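Local coordinates for DUF4783 domain-containing protein (Bacteroides fragilis, PDB 4OUQ) that is of unknown function but belongs to the NTF2-like clan, whose cone-shaped fold often encloses a pocket for small ligands, at residues 16-30 with 39-52. Numbering follows the deposited sequence. Where two conformers were deposited one is given.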
loop_
_atom_site.group_PDB
_atom_site.type_symbol
_atom_site.label_atom_id
_atom_site.label_comp_id
_atom_site.label_asym_id
_atom_site.label_seq_id
_atom_site.Cartn_x
_atom_site.Cartn_y
_atom_site.Cartn_z
ATOM N N ASN A 16 -8.087 5.777 -0.656
ATOM C CA ASN A 16 -8.785 5.865 0.624
ATOM C C ASN A 16 -7.945 5.187 1.724
ATOM O O ASN A 16 -7.959 4.004 1.872
ATOM C CB ASN A 16 -10.184 5.217 0.501
ATOM C CG ASN A 16 -10.986 5.371 1.721
ATOM O OD1 ASN A 16 -10.471 5.331 2.828
ATOM N ND2 ASN A 16 -12.275 5.533 1.557
ATOM N N SER A 17 -7.164 5.987 2.452
ATOM C CA SER A 17 -6.328 5.470 3.519
ATOM C C SER A 17 -7.065 4.846 4.692
ATOM O O SER A 17 -6.504 4.000 5.410
ATOM C CB SER A 17 -5.374 6.540 4.014
ATOM O OG SER A 17 -6.032 7.550 4.733
ATOM N N GLN A 18 -8.265 5.342 4.990
ATOM C CA GLN A 18 -9.045 4.888 6.087
ATOM C C GLN A 18 -9.400 3.407 5.849
ATOM O O GLN A 18 -9.345 2.632 6.763
ATOM C CB GLN A 18 -10.343 5.754 6.231
ATOM C CG GLN A 18 -11.150 5.445 7.469
ATOM C CD GLN A 18 -11.920 4.133 7.383
ATOM O OE1 GLN A 18 -12.348 3.736 6.313
ATOM N NE2 GLN A 18 -12.086 3.458 8.519
ATOM N N GLU A 19 -9.714 3.058 4.599
ATOM C CA GLU A 19 -10.024 1.680 4.270
ATOM C C GLU A 19 -8.769 0.829 4.330
ATOM O O GLU A 19 -8.860 -0.360 4.556
ATOM C CB GLU A 19 -10.689 1.551 2.882
ATOM C CG GLU A 19 -12.138 1.958 2.843
ATOM C CD GLU A 19 -12.789 1.753 1.480
ATOM O OE1 GLU A 19 -12.168 1.226 0.545
ATOM O OE2 GLU A 19 -13.954 2.159 1.350
ATOM N N LEU A 20 -7.614 1.397 4.036
ATOM C CA LEU A 20 -6.344 0.625 4.162
ATOM C C LEU A 20 -6.044 0.310 5.577
ATOM O O LEU A 20 -5.354 -0.656 5.857
ATOM C CB LEU A 20 -5.136 1.370 3.608
ATOM C CG LEU A 20 -4.879 1.320 2.152
ATOM C CD1 LEU A 20 -3.681 2.141 1.757
ATOM C CD2 LEU A 20 -4.647 -0.150 1.693
ATOM N N ASN A 21 -6.497 1.150 6.485
ATOM C CA ASN A 21 -6.083 1.036 7.873
ATOM C C ASN A 21 -6.289 -0.332 8.488
ATOM O O ASN A 21 -5.384 -0.830 9.138
ATOM C CB ASN A 21 -6.712 2.121 8.722
ATOM C CG ASN A 21 -6.208 2.093 10.172
ATOM O OD1 ASN A 21 -6.952 1.763 11.079
ATOM N ND2 ASN A 21 -4.919 2.370 10.367
ATOM N N ARG A 22 -7.435 -1.002 8.209
ATOM C CA ARG A 22 -7.697 -2.316 8.791
ATOM C C ARG A 22 -6.776 -3.410 8.237
ATOM O O ARG A 22 -6.722 -4.493 8.798
ATOM C CB ARG A 22 -9.171 -2.759 8.622
ATOM C CG ARG A 22 -9.587 -3.071 7.181
ATOM C CD ARG A 22 -11.026 -3.612 7.105
ATOM N NE ARG A 22 -12.014 -2.572 7.388
ATOM C CZ ARG A 22 -12.271 -1.544 6.589
ATOM N NH1 ARG A 22 -11.582 -1.361 5.450
ATOM N NH2 ARG A 22 -13.166 -0.666 6.951
ATOM N N TYR A 23 -6.058 -3.112 7.156
ATOM C CA TYR A 23 -5.153 -4.071 6.550
ATOM C C TYR A 23 -3.684 -3.794 6.896
ATOM O O TYR A 23 -2.823 -4.496 6.435
ATOM C CB TYR A 23 -5.338 -4.093 5.021
ATOM C CG TYR A 23 -6.747 -4.422 4.629
ATOM C CD1 TYR A 23 -7.180 -5.704 4.657
ATOM C CD2 TYR A 23 -7.568 -3.466 4.075
ATOM C CE1 TYR A 23 -8.483 -6.018 4.355
ATOM C CE2 TYR A 23 -8.866 -3.760 3.720
ATOM C CZ TYR A 23 -9.303 -5.040 3.829
ATOM O OH TYR A 23 -10.574 -5.377 3.466
ATOM N N LEU A 24 -3.426 -2.699 7.644
ATOM C CA LEU A 24 -2.038 -2.377 8.051
ATOM C C LEU A 24 -1.630 -3.155 9.264
ATOM O O LEU A 24 -2.401 -3.289 10.234
ATOM C CB LEU A 24 -1.877 -0.879 8.306
ATOM C CG LEU A 24 -2.131 0.020 7.110
ATOM C CD1 LEU A 24 -2.213 1.488 7.454
ATOM C CD2 LEU A 24 -1.063 -0.179 6.059
ATOM N N GLY A 25 -0.430 -3.746 9.215
ATOM C CA GLY A 25 0.153 -4.349 10.333
ATOM C C GLY A 25 0.535 -3.332 11.399
ATOM O O GLY A 25 0.495 -2.137 11.181
ATOM N N GLU A 26 0.965 -3.830 12.541
ATOM C CA GLU A 26 1.269 -2.942 13.646
ATOM C C GLU A 26 2.579 -2.166 13.422
ATOM O O GLU A 26 2.762 -1.089 13.981
ATOM C CB GLU A 26 1.219 -3.678 14.971
ATOM C CG GLU A 26 -0.232 -4.005 15.381
ATOM C CD GLU A 26 -1.065 -2.747 15.633
ATOM O OE1 GLU A 26 -0.729 -2.005 16.542
ATOM O OE2 GLU A 26 -2.040 -2.499 14.928
ATOM N N LYS A 27 3.457 -2.707 12.563
ATOM C CA LYS A 27 4.662 -2.015 12.115
ATOM C C LYS A 27 4.767 -2.115 10.597
ATOM O O LYS A 27 4.668 -3.233 10.007
ATOM C CB LYS A 27 5.914 -2.643 12.735
ATOM C CG LYS A 27 7.189 -1.883 12.411
ATOM C CD LYS A 27 8.389 -2.551 13.063
ATOM C CE LYS A 27 9.593 -1.638 13.028
ATOM N NZ LYS A 27 10.782 -2.267 13.636
ATOM N N VAL A 28 4.944 -0.960 9.958
ATOM C CA VAL A 28 4.979 -0.866 8.537
ATOM C C VAL A 28 6.213 -0.124 8.082
ATOM O O VAL A 28 6.504 1.005 8.580
ATOM C CB VAL A 28 3.724 -0.113 8.001
ATOM C CG1 VAL A 28 3.718 -0.080 6.456
ATOM C CG2 VAL A 28 2.463 -0.786 8.535
ATOM N N ASN A 29 6.935 -0.743 7.145
ATOM C CA ASN A 29 8.088 -0.122 6.459
ATOM C C ASN A 29 7.617 0.610 5.185
ATOM O O ASN A 29 7.133 -0.010 4.258
ATOM C CB ASN A 29 9.126 -1.199 6.080
ATOM C CG ASN A 29 10.327 -0.617 5.344
ATOM O OD1 ASN A 29 10.664 0.544 5.525
ATOM N ND2 ASN A 29 10.960 -1.426 4.489
ATOM N N LEU A 30 7.647 1.927 5.205
ATOM C CA LEU A 30 7.252 2.701 4.039
ATOM C C LEU A 30 8.517 3.143 3.292
ATOM O O LEU A 30 9.449 3.709 3.889
ATOM C CB LEU A 30 6.422 3.936 4.429
ATOM C CG LEU A 30 5.117 3.732 5.212
ATOM C CD1 LEU A 30 4.537 5.105 5.603
ATOM C CD2 LEU A 30 4.151 2.957 4.361
ATOM N N VAL A 39 7.391 2.526 10.841
ATOM C CA VAL A 39 6.504 3.315 11.640
ATOM C C VAL A 39 5.355 2.474 12.125
ATOM O O VAL A 39 5.156 1.347 11.634
ATOM C CB VAL A 39 6.024 4.535 10.841
ATOM C CG1 VAL A 39 7.222 5.384 10.437
ATOM C CG2 VAL A 39 5.244 4.127 9.623
ATOM N N ASP A 40 4.585 2.993 13.076
ATOM C CA ASP A 40 3.444 2.230 13.579
ATOM C C ASP A 40 2.256 2.397 12.676
ATOM O O ASP A 40 2.300 3.162 11.730
ATOM C CB ASP A 40 3.127 2.524 15.046
ATOM C CG ASP A 40 2.777 3.970 15.310
ATOM O OD1 ASP A 40 2.358 4.690 14.396
ATOM O OD2 ASP A 40 2.889 4.372 16.477
ATOM N N ARG A 41 1.213 1.619 12.929
ATOM C CA ARG A 41 0.066 1.570 12.060
ATOM C C ARG A 41 -0.542 2.949 11.891
ATOM O O ARG A 41 -0.812 3.376 10.786
ATOM C CB ARG A 41 -0.975 0.591 12.617
ATOM C CG ARG A 41 -2.229 0.441 11.803
ATOM C CD ARG A 41 -3.235 -0.566 12.378
ATOM N NE ARG A 41 -4.420 0.154 12.833
ATOM C CZ ARG A 41 -4.537 0.792 14.007
ATOM N NH1 ARG A 41 -3.576 0.724 14.941
ATOM N NH2 ARG A 41 -5.651 1.471 14.274
ATOM N N GLN A 42 -0.694 3.666 12.998
ATOM C CA GLN A 42 -1.350 4.979 12.937
ATOM C C GLN A 42 -0.494 5.973 12.151
ATOM O O GLN A 42 -1.006 6.696 11.252
ATOM C CB GLN A 42 -1.658 5.476 14.346
ATOM C CG GLN A 42 -2.608 4.543 15.132
ATOM C CD GLN A 42 -1.899 3.463 16.025
ATOM O OE1 GLN A 42 -0.793 2.935 15.713
ATOM N NE2 GLN A 42 -2.555 3.127 17.127
ATOM N N ALA A 43 0.825 5.959 12.403
ATOM C CA ALA A 43 1.736 6.785 11.639
ATOM C C ALA A 43 1.712 6.456 10.106
ATOM O O ALA A 43 1.644 7.340 9.273
ATOM C CB ALA A 43 3.135 6.691 12.197
ATOM N N ALA A 44 1.649 5.161 9.739
ATOM C CA ALA A 44 1.515 4.772 8.333
ATOM C C ALA A 44 0.251 5.270 7.725
ATOM O O ALA A 44 0.242 5.727 6.607
ATOM C CB ALA A 44 1.555 3.254 8.211
ATOM N N GLU A 45 -0.876 5.091 8.434
ATOM C CA GLU A 45 -2.181 5.488 7.880
ATOM C C GLU A 45 -2.160 7.002 7.560
ATOM O O GLU A 45 -2.716 7.414 6.526
ATOM C CB GLU A 45 -3.318 5.182 8.822
ATOM C CG GLU A 45 -4.699 5.567 8.238
ATOM C CD GLU A 45 -5.032 7.051 8.444
ATOM O OE1 GLU A 45 -4.649 7.586 9.490
ATOM O OE2 GLU A 45 -5.679 7.694 7.563
ATOM N N GLY A 46 -1.549 7.797 8.455
ATOM C CA GLY A 46 -1.465 9.284 8.252
ATOM C C GLY A 46 -0.579 9.639 7.066
ATOM O O GLY A 46 -0.913 10.474 6.241
ATOM N N THR A 47 0.539 8.960 6.945
ATOM C CA THR A 47 1.424 9.193 5.828
ATOM C C THR A 47 0.739 8.864 4.478
ATOM O O THR A 47 0.923 9.558 3.468
ATOM C CB THR A 47 2.752 8.395 5.992
ATOM O OG1 THR A 47 3.421 8.817 7.189
ATOM C CG2 THR A 47 3.618 8.635 4.802
ATOM N N LEU A 48 -0.018 7.742 4.431
ATOM C CA LEU A 48 -0.729 7.374 3.244
ATOM C C LEU A 48 -1.862 8.374 2.926
ATOM O O LEU A 48 -2.093 8.697 1.766
ATOM C CB LEU A 48 -1.274 5.945 3.330
ATOM C CG LEU A 48 -0.180 4.878 3.394
ATOM C CD1 LEU A 48 -0.723 3.559 3.912
ATOM C CD2 LEU A 48 0.393 4.725 1.991
ATOM N N ALA A 49 -2.552 8.835 3.955
ATOM C CA ALA A 49 -3.575 9.895 3.793
ATOM C C ALA A 49 -2.929 11.127 3.150
ATOM O O ALA A 49 -3.464 11.714 2.284
ATOM C CB ALA A 49 -4.210 10.255 5.068
ATOM N N ALA A 50 -1.743 11.485 3.601
ATOM C CA ALA A 50 -1.056 12.616 3.016
ATOM C C ALA A 50 -0.685 12.379 1.549
ATOM O O ALA A 50 -0.870 13.270 0.672
ATOM C CB ALA A 50 0.152 12.980 3.835
ATOM N N PHE A 51 -0.215 11.195 1.270
ATOM C CA PHE A 51 0.178 10.833 -0.093
ATOM C C PHE A 51 -1.019 10.898 -1.050
ATOM O O PHE A 51 -0.946 11.501 -2.152
ATOM C CB PHE A 51 0.856 9.443 -0.117
ATOM C CG PHE A 51 1.208 8.996 -1.500
ATOM C CD1 PHE A 51 2.337 9.481 -2.150
ATOM C CD2 PHE A 51 0.336 8.192 -2.208
ATOM C CE1 PHE A 51 2.607 9.117 -3.475
ATOM C CE2 PHE A 51 0.590 7.885 -3.557
ATOM C CZ PHE A 51 1.722 8.371 -4.160
ATOM N N PHE A 52 -2.136 10.320 -0.623
ATOM C CA PHE A 52 -3.370 10.349 -1.429
ATOM C C PHE A 52 -3.981 11.710 -1.530
ATOM O O PHE A 52 -4.636 12.038 -2.536
ATOM C CB PHE A 52 -4.448 9.389 -0.874
ATOM C CG PHE A 52 -4.092 7.912 -0.945
ATOM C CD1 PHE A 52 -3.425 7.355 -2.039
ATOM C CD2 PHE A 52 -4.397 7.076 0.126
ATOM C CE1 PHE A 52 -3.151 6.016 -2.124
ATOM C CE2 PHE A 52 -4.108 5.712 0.073
ATOM C CZ PHE A 52 -3.499 5.169 -1.052
#
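Ser17 is the knob at one end of this contact. It sits in a hole formed by Glu45, Leu48, Ala49 and Phe52 of helix 41-52. Ser17 OG lies 2.9 Å from Glu45 OE2 and also touches the methyl of Ala49. Glu45 starts out extended, then bends at chi2 (-83°), which swings its carboxylate along the helix toward Ser17. The weakly bonded helix 17-21 runs roughly antiparallel to helix 41-52, with axes 9.2 Å apart.

The tight, buried side is apolar. Leu20 CD1 meets Leu48 CD1 at 3.9 Å, and the same methyl lies at the edge of the Phe52 ring, in its plane. Leu24 lays CD1 over Ala44 and the backbone of Glu45. Val28 CB packs on Ala44 CB at 4.0 Å. At the border of this core, buried Leu30 meets the partly exposed Thr47 tip to tip, CD1 to CG2. Ile100 of strand 97-107 touches Leu20 and Leu24, and Ile103 touches Leu48.

The outer side is looser, polar and turned to solvent. Arg41 runs extended past Leu24, and the bend at chi3 (112°) turns its guanidinium to lie between the Asn21 amide and the Glu26 carboxylate. Arg41 NE and NH2 each reach Asn21 OD1 at 3.5 Å, in weak, bent hydrogen bonds. The exposed Glu26 lies alongside, and Glu26 OE2 makes a long salt bridge to Arg41 NH1 (3.6 Å). Asp40, also exposed, is the N-cap of helix 41-52, its OD1 accepting from Ala43 N.

Val28 and Val39 form an antiparallel hydrogen-bonded pair. Val28 N to Val39 O is nearly straight (2.9 Å, 174° at the hydrogen). This pair belongs to the hairpin of strands 28-32 and 35-40. Its second strand leads directly into helix 41-52, which lies over the curved mixed sheet beside helix 17-21, running in roughly the same direction as strand 28-30, consistent with the alpha+beta cone of the NTF2-like fold.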